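PDB 1R6V: fervidolysin from Fervidobacterium pennivorans, which degrades keratin into peptides as a subtilisin-like serine protease, allowing the bacterium that makes it to grow on native feathers. Local coordinates for residues E23-D26 with G27-T30; P399-K402 with P403-R407; G542-P545 with D546-Q549. The protein carries 1 engineered substitution. All coordinates share one frame; numbering follows the deposited sequence.

Three local contacts, two beta turns and a helix N-terminus, illustrate how neighbouring residues shape turns and helix starts in different domains. Interaction 1 shapes a turn in the N-terminal prodomain, interaction 2 starts a helix of the catalytic domain, and interaction 3 closes a turn in the Ig-like sandwich domain. Interactions 2 and 3 are neighbours, their centres about 18 Å and their nearest atoms about 7 Å apart, and both use strand 446-455: K402 and W404 touch E448, while P545 touches V447. Interaction 1 lies across the chain's centre, about 36 Å from either by centres. All three sit away from the calcium site and the probable charge relay positions D162, S381 and A200, an engineered alanine.

Interaction 1 of 3, residues E23-D26 with G27-T30; sequences ELRD and GEYT
Y29 swings its ring back toward L24 because its CG sits between the backbone N and the carbonyl carbon (chi1 65°), a setting that lays the phenol across the leucine. L24 CG then touches Y29 CZ at 3.7 Å, and L24 CD1 stands above one ring face, offset toward the rim. R25 and E28 run side by side in the same direction, their CG atoms 3.6 Å apart, so only methylenes meet. E28 N donates to R25 O at 2.9 Å, closing a type II beta turn whose third position, G27, has the positive phi (71°) that favours glycine. Water 1, in the plane of the ring, joins Y29 OH (2.8 Å) to D26 OD1. With an alanine here instead of Y29, L24 would probably lose the flat surface it rests on, and the water its link from D26 to the phenol. L24 and Y29 both pack on V74, of helix 74-81 in the same prodomain. R25 NH1 forms a 2.9 Å salt bridge with E23 OE1, in the guanidinium plane, whereas R25 NE stays 6.4 Å from E28 OE2; the arginine charge is likely balanced chiefly by E23, with E28 adding mainly aliphatic packing.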
ATOM      1  N   GLU A  23      -3.112   0.325 -11.207  1.00 18.98           N
ATOM      2  CA  GLU A  23      -3.922  -0.714 -11.827  1.00 20.59           C
ATOM      3  C   GLU A  23      -5.402  -0.522 -11.552  1.00 21.14           C
ATOM      4  O   GLU A  23      -5.803  -0.243 -10.423  1.00 19.72           O
ATOM      5  CB  GLU A  23      -3.489  -2.099 -11.332  1.00 23.13           C
ATOM      6  CG  GLU A  23      -4.329  -3.234 -11.924  1.00 26.41           C
ATOM      7  CD  GLU A  23      -3.852  -4.620 -11.518  1.00 27.41           C
ATOM      8  OE1 GLU A  23      -4.491  -5.607 -11.941  1.00 31.27           O
ATOM      9  OE2 GLU A  23      -2.855  -4.717 -10.784  1.00 27.97           O
ATOM     10  N   LEU A  24      -6.207  -0.671 -12.602  1.00 21.79           N
ATOM     11  CA  LEU A  24      -7.653  -0.526 -12.518  1.00 23.54           C
ATOM     12  C   LEU A  24      -8.317  -1.898 -12.489  1.00 26.95           C
ATOM     13  O   LEU A  24      -8.148  -2.692 -13.415  1.00 28.38           O
ATOM     14  CB  LEU A  24      -8.156   0.276 -13.720  1.00 25.39           C
ATOM     15  CG  LEU A  24      -8.463   1.768 -13.528  1.00 27.58           C
ATOM     16  CD1 LEU A  24      -7.450   2.430 -12.639  1.00 25.09           C
ATOM     17  CD2 LEU A  24      -8.556   2.447 -14.886  1.00 23.34           C
ATOM     18  N   ARG A  25      -9.068  -2.159 -11.423  1.00 27.70           N
ATOM     19  CA  ARG A  25      -9.767  -3.427 -11.221  1.00 29.72           C
ATOM     20  C   ARG A  25     -11.239  -3.137 -10.941  1.00 29.77           C
ATOM     21  O   ARG A  25     -11.552  -2.404 -10.010  1.00 28.87           O
ATOM     22  CB  ARG A  25      -9.164  -4.140 -10.014  1.00 33.15           C
ATOM     23  CG  ARG A  25      -9.622  -5.557  -9.815  1.00 36.77           C
ATOM     24  CD  ARG A  25      -8.846  -6.464 -10.737  1.00 40.27           C
ATOM     25  NE  ARG A  25      -8.422  -7.676 -10.051  1.00 41.47           N
ATOM     26  CZ  ARG A  25      -7.190  -8.168 -10.103  1.00 42.48           C
ATOM     27  NH1 ARG A  25      -6.253  -7.546 -10.810  1.00 42.41           N
ATOM     28  NH2 ARG A  25      -6.898  -9.286  -9.453  1.00 41.74           N
ATOM     29  N   ASP A  26     -12.150  -3.707 -11.728  1.00 30.98           N
ATOM     30  CA  ASP A  26     -13.571  -3.449 -11.496  1.00 31.81           C
ATOM     31  C   ASP A  26     -13.981  -3.683 -10.047  1.00 30.87           C
ATOM     32  O   ASP A  26     -13.584  -4.671  -9.431  1.00 32.11           O
ATOM     33  CB  ASP A  26     -14.434  -4.318 -12.417  1.00 35.57           C
ATOM     34  CG  ASP A  26     -14.277  -3.941 -13.871  1.00 39.00           C
ATOM     35  OD1 ASP A  26     -14.471  -2.746 -14.187  1.00 42.25           O
ATOM     36  OD2 ASP A  26     -13.959  -4.833 -14.691  1.00 41.79           O
ATOM     37  N   GLY A  27     -14.768  -2.755  -9.511  1.00 29.47           N
ATOM     38  CA  GLY A  27     -15.236  -2.867  -8.143  1.00 28.18           C
ATOM     39  C   GLY A  27     -14.181  -2.665  -7.072  1.00 28.41           C
ATOM     40  O   GLY A  27     -14.493  -2.708  -5.885  1.00 27.04           O
ATOM     41  N   GLU A  28     -12.936  -2.438  -7.476  1.00 26.74           N
ATOM     42  CA  GLU A  28     -11.871  -2.250  -6.495  1.00 26.29           C
ATOM     43  C   GLU A  28     -11.442  -0.810  -6.270  1.00 24.79           C
ATOM     44  O   GLU A  28     -10.490  -0.569  -5.534  1.00 22.95           O
ATOM     45  CB  GLU A  28     -10.643  -3.080  -6.874  1.00 27.47           C
ATOM     46  CG  GLU A  28     -10.762  -4.561  -6.560  1.00 30.15           C
ATOM     47  CD  GLU A  28     -11.019  -4.843  -5.081  1.00 31.65           C
ATOM     48  OE1 GLU A  28     -10.692  -3.988  -4.222  1.00 31.00           O
ATOM     49  OE2 GLU A  28     -11.538  -5.936  -4.775  1.00 31.25           O
ATOM     50  N   TYR A  29     -12.116   0.150  -6.895  1.00 22.29           N
ATOM     51  CA  TYR A  29     -11.732   1.537  -6.693  1.00 21.96           C
ATOM     52  C   TYR A  29     -12.885   2.525  -6.769  1.00 22.10           C
ATOM     53  O   TYR A  29     -13.930   2.248  -7.370  1.00 23.17           O
ATOM     54  CB  TYR A  29     -10.608   1.918  -7.673  1.00 21.49           C
ATOM     55  CG  TYR A  29     -10.986   1.895  -9.142  1.00 20.91           C
ATOM     56  CD1 TYR A  29     -11.497   3.034  -9.762  1.00 21.49           C
ATOM     57  CD2 TYR A  29     -10.841   0.734  -9.905  1.00 20.73           C
ATOM     58  CE1 TYR A  29     -11.856   3.027 -11.109  1.00 20.57           C
ATOM     59  CE2 TYR A  29     -11.197   0.713 -11.260  1.00 21.47           C
ATOM     60  CZ  TYR A  29     -11.709   1.873 -11.852  1.00 22.86           C
ATOM     61  OH  TYR A  29     -12.094   1.873 -13.181  1.00 21.40           O
ATOM     62  N   THR A  30     -12.697   3.676  -6.137  1.00 21.60           N
ATOM     63  CA  THR A  30     -13.707   4.720  -6.121  1.00 21.98           C
ATOM     64  C   THR A  30     -13.683   5.465  -7.444  1.00 21.37           C
ATOM     65  O   THR A  30     -12.633   5.887  -7.905  1.00 20.38           O
ATOM     66  CB  THR A  30     -13.445   5.707  -4.982  1.00 23.42           C
ATOM     67  OG1 THR A  30     -13.483   4.993  -3.739  1.00 24.97           O
ATOM     68  CG2 THR A  30     -14.499   6.819  -4.969  1.00 23.30           C
TER
HETATM   69  O   HOH W   1     -11.965  -0.710 -14.198  1.00 49.63           O

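Interaction 2 of 3, residues P399-K402 with P403-R407; sequences PNAK and PWQIR
Q405 reaches back from the first turn of its helix to K402, the N-cap residue, and its OE1 accepts K402 N at 2.9 Å. That N-H lies in the amide carbonyl plane, on a lone pair, with a fairly straight angle of 158°. The same oxygen accepts a second hydrogen bond, from water 2, at 2.7 Å; this water also donates to N400 O and accepts from K402 NZ. The other half of the amide is satisfied too: Q405 NE2 donates to P442 O. K402 O receives I406 N at 3.2 Å and a weak bond from Q405 N; W404 N, left over at the helix start, is taken by H492 ND1. Q405 has its CG beside the backbone N (chi1 -67°) and an extended chain beyond, and CG rests 3.5 Å above the centre of the W404 ring plane. On the apolar side A401 CB meets I406 CD1 at 3.6 Å, while I406 continues onto V391, L394 and L395 of helix 380-397. Glutamine-to-N-cap bonding is one half of a capping box, and the A401–I406 contact bracketing it is a hydrophobic staple; together with proline as first helical residue they mark the start of helix 403-413 in this subtilase domain.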
ATOM      1  N   PRO A 399      12.706   6.032  24.726  1.00 20.00           N
ATOM      2  CA  PRO A 399      12.354   7.166  23.875  1.00 21.05           C
ATOM      3  C   PRO A 399      13.105   7.294  22.566  1.00 21.49           C
ATOM      4  O   PRO A 399      12.597   7.885  21.618  1.00 22.73           O
ATOM      5  CB  PRO A 399      12.544   8.361  24.805  1.00 21.73           C
ATOM      6  CG  PRO A 399      13.624   7.918  25.718  1.00 22.51           C
ATOM      7  CD  PRO A 399      13.254   6.488  26.016  1.00 22.10           C
ATOM      8  N   ASN A 400      14.304   6.726  22.496  1.00 21.30           N
ATOM      9  CA  ASN A 400      15.063   6.828  21.259  1.00 21.54           C
ATOM     10  C   ASN A 400      14.886   5.652  20.300  1.00 19.71           C
ATOM     11  O   ASN A 400      15.576   5.570  19.281  1.00 18.68           O
ATOM     12  CB  ASN A 400      16.557   7.026  21.556  1.00 23.69           C
ATOM     13  CG  ASN A 400      16.836   8.309  22.317  1.00 27.54           C
ATOM     14  OD1 ASN A 400      16.130   9.304  22.159  1.00 27.73           O
ATOM     15  ND2 ASN A 400      17.880   8.296  23.138  1.00 30.18           N
ATOM     16  N   ALA A 401      13.953   4.754  20.591  1.00 17.83           N
ATOM     17  CA  ALA A 401      13.771   3.603  19.709  1.00 17.27           C
ATOM     18  C   ALA A 401      13.316   3.939  18.301  1.00 17.79           C
ATOM     19  O   ALA A 401      12.485   4.821  18.091  1.00 17.91           O
ATOM     20  CB  ALA A 401      12.785   2.605  20.327  1.00 13.60           C
ATOM     21  N   LYS A 402      13.869   3.209  17.340  1.00 16.37           N
ATOM     22  CA  LYS A 402      13.481   3.368  15.940  1.00 16.46           C
ATOM     23  C   LYS A 402      12.381   2.333  15.770  1.00 15.01           C
ATOM     24  O   LYS A 402      12.325   1.364  16.526  1.00 13.96           O
ATOM     25  CB  LYS A 402      14.662   3.059  15.025  1.00 17.68           C
ATOM     26  CG  LYS A 402      15.760   4.095  15.159  1.00 23.80           C
ATOM     27  CD  LYS A 402      16.989   3.737  14.366  1.00 29.32           C
ATOM     28  CE  LYS A 402      17.978   4.894  14.381  1.00 32.56           C
ATOM     29  NZ  LYS A 402      18.309   5.335  15.771  1.00 36.65           N
ATOM     30  N   PRO A 403      11.485   2.520  14.789  1.00 12.98           N
ATOM     31  CA  PRO A 403      10.419   1.533  14.618  1.00 11.91           C
ATOM     32  C   PRO A 403      10.842   0.067  14.527  1.00 11.80           C
ATOM     33  O   PRO A 403      10.212  -0.797  15.145  1.00 10.39           O
ATOM     34  CB  PRO A 403       9.682   2.044  13.376  1.00 12.65           C
ATOM     35  CG  PRO A 403       9.778   3.552  13.586  1.00 12.99           C
ATOM     36  CD  PRO A 403      11.247   3.712  13.952  1.00 13.88           C
ATOM     37  N   TRP A 404      11.908  -0.233  13.790  1.00 10.49           N
ATOM     38  CA  TRP A 404      12.320  -1.628  13.694  1.00 11.35           C
ATOM     39  C   TRP A 404      12.757  -2.173  15.055  1.00 11.11           C
ATOM     40  O   TRP A 404      12.576  -3.357  15.343  1.00 10.44           O
ATOM     41  CB  TRP A 404      13.437  -1.820  12.657  1.00 12.73           C
ATOM     42  CG  TRP A 404      14.821  -1.331  13.042  1.00 13.02           C
ATOM     43  CD1 TRP A 404      15.436  -0.189  12.609  1.00 14.98           C
ATOM     44  CD2 TRP A 404      15.790  -2.025  13.843  1.00 13.55           C
ATOM     45  NE1 TRP A 404      16.727  -0.132  13.085  1.00 14.61           N
ATOM     46  CE2 TRP A 404      16.967  -1.246  13.841  1.00 14.58           C
ATOM     47  CE3 TRP A 404      15.775  -3.228  14.561  1.00 13.81           C
ATOM     48  CZ2 TRP A 404      18.120  -1.635  14.529  1.00 16.19           C
ATOM     49  CZ3 TRP A 404      16.917  -3.609  15.245  1.00 14.96           C
ATOM     50  CH2 TRP A 404      18.075  -2.816  15.222  1.00 13.57           C
ATOM     51  N   GLN A 405      13.311  -1.310  15.901  1.00 10.21           N
ATOM     52  CA  GLN A 405      13.746  -1.769  17.213  1.00 11.90           C
ATOM     53  C   GLN A 405      12.553  -2.150  18.077  1.00 11.60           C
ATOM     54  O   GLN A 405      12.604  -3.121  18.830  1.00 13.58           O
ATOM     55  CB  GLN A 405      14.567  -0.689  17.913  1.00 12.78           C
ATOM     56  CG  GLN A 405      15.903  -0.404  17.253  1.00 12.72           C
ATOM     57  CD  GLN A 405      16.688   0.677  17.996  1.00 12.95           C
ATOM     58  OE1 GLN A 405      16.303   1.843  18.009  1.00 13.20           O
ATOM     59  NE2 GLN A 405      17.787   0.284  18.618  1.00 14.20           N
ATOM     60  N   ILE A 406      11.482  -1.375  17.977  1.00  9.66           N
ATOM     61  CA  ILE A 406      10.285  -1.686  18.744  1.00 10.91           C
ATOM     62  C   ILE A 406       9.718  -3.007  18.252  1.00 12.07           C
ATOM     63  O   ILE A 406       9.373  -3.883  19.058  1.00 12.32           O
ATOM     64  CB  ILE A 406       9.217  -0.571  18.601  1.00 11.10           C
ATOM     65  CG1 ILE A 406       9.701   0.702  19.313  1.00 12.33           C
ATOM     66  CG2 ILE A 406       7.855  -1.068  19.162  1.00 12.51           C
ATOM     67  CD1 ILE A 406       9.862   0.548  20.840  1.00 14.40           C
ATOM     68  N   ARG A 407       9.617  -3.179  16.929  1.00 11.13           N
ATOM     69  CA  ARG A 407       9.076  -4.427  16.427  1.00 11.23           C
ATOM     70  C   ARG A 407       9.949  -5.607  16.840  1.00 11.46           C
ATOM     71  O   ARG A 407       9.432  -6.618  17.301  1.00 11.45           O
ATOM     72  CB  ARG A 407       8.932  -4.417  14.904  1.00 11.67           C
ATOM     73  CG  ARG A 407       8.345  -5.720  14.351  1.00 11.46           C
ATOM     74  CD  ARG A 407       8.100  -5.619  12.848  1.00 12.42           C
ATOM     75  NE  ARG A 407       9.316  -5.292  12.103  1.00 12.98           N
ATOM     76  CZ  ARG A 407      10.310  -6.146  11.878  1.00 14.05           C
ATOM     77  NH1 ARG A 407      10.235  -7.397  12.334  1.00 11.29           N
ATOM     78  NH2 ARG A 407      11.382  -5.742  11.209  1.00 12.21           N
TER
HETATM   79  O   HOH W   2      17.581   4.165  18.624  1.00 28.94           O

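Interaction 3 of 3, residues G542-P545 with D546-Q549; sequences GVSP and DATQ
S544 and A547 face each other as an antiparallel hydrogen-bonded pair and exchange two backbone bonds: A547 N donates to S544 O at 2.9 Å, and S544 N to A547 O at 3.2 Å with an almost straight angle of 171°. The serine hydroxyl adds a third tie. Placed between the backbone N and the carbonyl carbon (chi1 72°), S544 OG reaches D546 N and accepts its hydrogen bond at 3.2 Å, which occupies an amide that the main-chain pair does not use. Methyl groups fill in around this core: A547 CB lies against G542 O at 3.4 Å, and T548 CG2 against S544 O at 3.3 Å. Farther out, water 3 donates to D546 OD1 and forms a weak hydrogen bond with S544 OG. What fixes the two ends is the sandwich itself, since V543 is backbone-bonded to G496 and T548 to Q451, while V543 packs on F450 and P545 on V447. The arrangement is a type I beta turn, proline in its second position, combined with an ST turn; it connects edge strand 535-543 to strand 549-553 in the Ig-like beta-sandwich region.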
ATOM      1  N   GLY A 542      22.248 -11.017   1.581  1.00 19.43           N
ATOM      2  CA  GLY A 542      22.274 -10.570   2.964  1.00 18.57           C
ATOM      3  C   GLY A 542      21.936  -9.102   3.135  1.00 18.16           C
ATOM      4  O   GLY A 542      22.583  -8.227   2.566  1.00 18.90           O
ATOM      5  N   VAL A 543      20.905  -8.834   3.923  1.00 17.19           N
ATOM      6  CA  VAL A 543      20.496  -7.462   4.187  1.00 16.70           C
ATOM      7  C   VAL A 543      21.005  -7.093   5.575  1.00 15.95           C
ATOM      8  O   VAL A 543      20.864  -7.874   6.505  1.00 14.80           O
ATOM      9  CB  VAL A 543      18.958  -7.335   4.130  1.00 17.96           C
ATOM     10  CG1 VAL A 543      18.522  -5.959   4.653  1.00 17.66           C
ATOM     11  CG2 VAL A 543      18.493  -7.520   2.684  1.00 19.28           C
ATOM     12  N   SER A 544      21.610  -5.916   5.706  1.00 15.90           N
ATOM     13  CA  SER A 544      22.140  -5.466   6.996  1.00 16.45           C
ATOM     14  C   SER A 544      22.511  -3.998   6.887  1.00 18.43           C
ATOM     15  O   SER A 544      22.400  -3.411   5.828  1.00 18.05           O
ATOM     16  CB  SER A 544      23.396  -6.260   7.344  1.00 18.35           C
ATOM     17  OG  SER A 544      24.472  -5.853   6.511  1.00 17.60           O
ATOM     18  N   PRO A 545      22.966  -3.384   7.987  1.00 19.89           N
ATOM     19  CA  PRO A 545      23.330  -1.970   7.880  1.00 21.91           C
ATOM     20  C   PRO A 545      24.502  -1.724   6.926  1.00 22.22           C
ATOM     21  O   PRO A 545      24.745  -0.592   6.516  1.00 22.59           O
ATOM     22  CB  PRO A 545      23.629  -1.577   9.332  1.00 24.65           C
ATOM     23  CG  PRO A 545      23.986  -2.861   9.988  1.00 25.39           C
ATOM     24  CD  PRO A 545      23.034  -3.855   9.378  1.00 21.90           C
ATOM     25  N   ASP A 546      25.212  -2.791   6.567  1.00 23.15           N
ATOM     26  CA  ASP A 546      26.355  -2.708   5.652  1.00 25.15           C
ATOM     27  C   ASP A 546      25.946  -3.052   4.226  1.00 24.91           C
ATOM     28  O   ASP A 546      26.744  -2.937   3.299  1.00 24.65           O
ATOM     29  CB  ASP A 546      27.449  -3.683   6.079  1.00 29.69           C
ATOM     30  CG  ASP A 546      27.990  -3.379   7.447  1.00 32.24           C
ATOM     31  OD1 ASP A 546      28.330  -4.338   8.169  1.00 36.38           O
ATOM     32  OD2 ASP A 546      28.084  -2.182   7.794  1.00 34.42           O
ATOM     33  N   ALA A 547      24.710  -3.499   4.055  1.00 20.95           N
ATOM     34  CA  ALA A 547      24.209  -3.862   2.734  1.00 20.11           C
ATOM     35  C   ALA A 547      22.737  -3.457   2.715  1.00 17.48           C
ATOM     36  O   ALA A 547      21.844  -4.280   2.932  1.00 17.69           O
ATOM     37  CB  ALA A 547      24.368  -5.362   2.503  1.00 18.15           C
ATOM     38  N   THR A 548      22.517  -2.174   2.438  1.00 15.97           N
ATOM     39  CA  THR A 548      21.180  -1.582   2.439  1.00 16.33           C
ATOM     40  C   THR A 548      20.565  -1.339   1.076  1.00 16.71           C
ATOM     41  O   THR A 548      19.478  -0.757   0.976  1.00 15.75           O
ATOM     42  CB  THR A 548      21.188  -0.235   3.161  1.00 17.62           C
ATOM     43  OG1 THR A 548      22.020   0.683   2.445  1.00 18.17           O
ATOM     44  CG2 THR A 548      21.729  -0.395   4.577  1.00 19.01           C
ATOM     45  N   GLN A 549      21.248  -1.776   0.034  1.00 17.57           N
ATOM     46  CA  GLN A 549      20.743  -1.578  -1.311  1.00 19.55           C
ATOM     47  C   GLN A 549      21.146  -2.689  -2.257  1.00 19.81           C
ATOM     48  O   GLN A 549      22.273  -3.174  -2.206  1.00 19.05           O
ATOM     49  CB  GLN A 549      21.255  -0.252  -1.861  1.00 22.14           C
ATOM     50  CG  GLN A 549      20.620   0.130  -3.183  1.00 25.96           C
ATOM     51  CD  GLN A 549      21.019   1.514  -3.620  1.00 28.35           C
ATOM     52  OE1 GLN A 549      21.870   1.679  -4.486  1.00 30.87           O
ATOM     53  NE2 GLN A 549      20.408   2.521  -3.011  1.00 29.23           N
TER
HETATM   54  O   HOH W   3      26.465  -5.652   9.292  1.00 50.31           O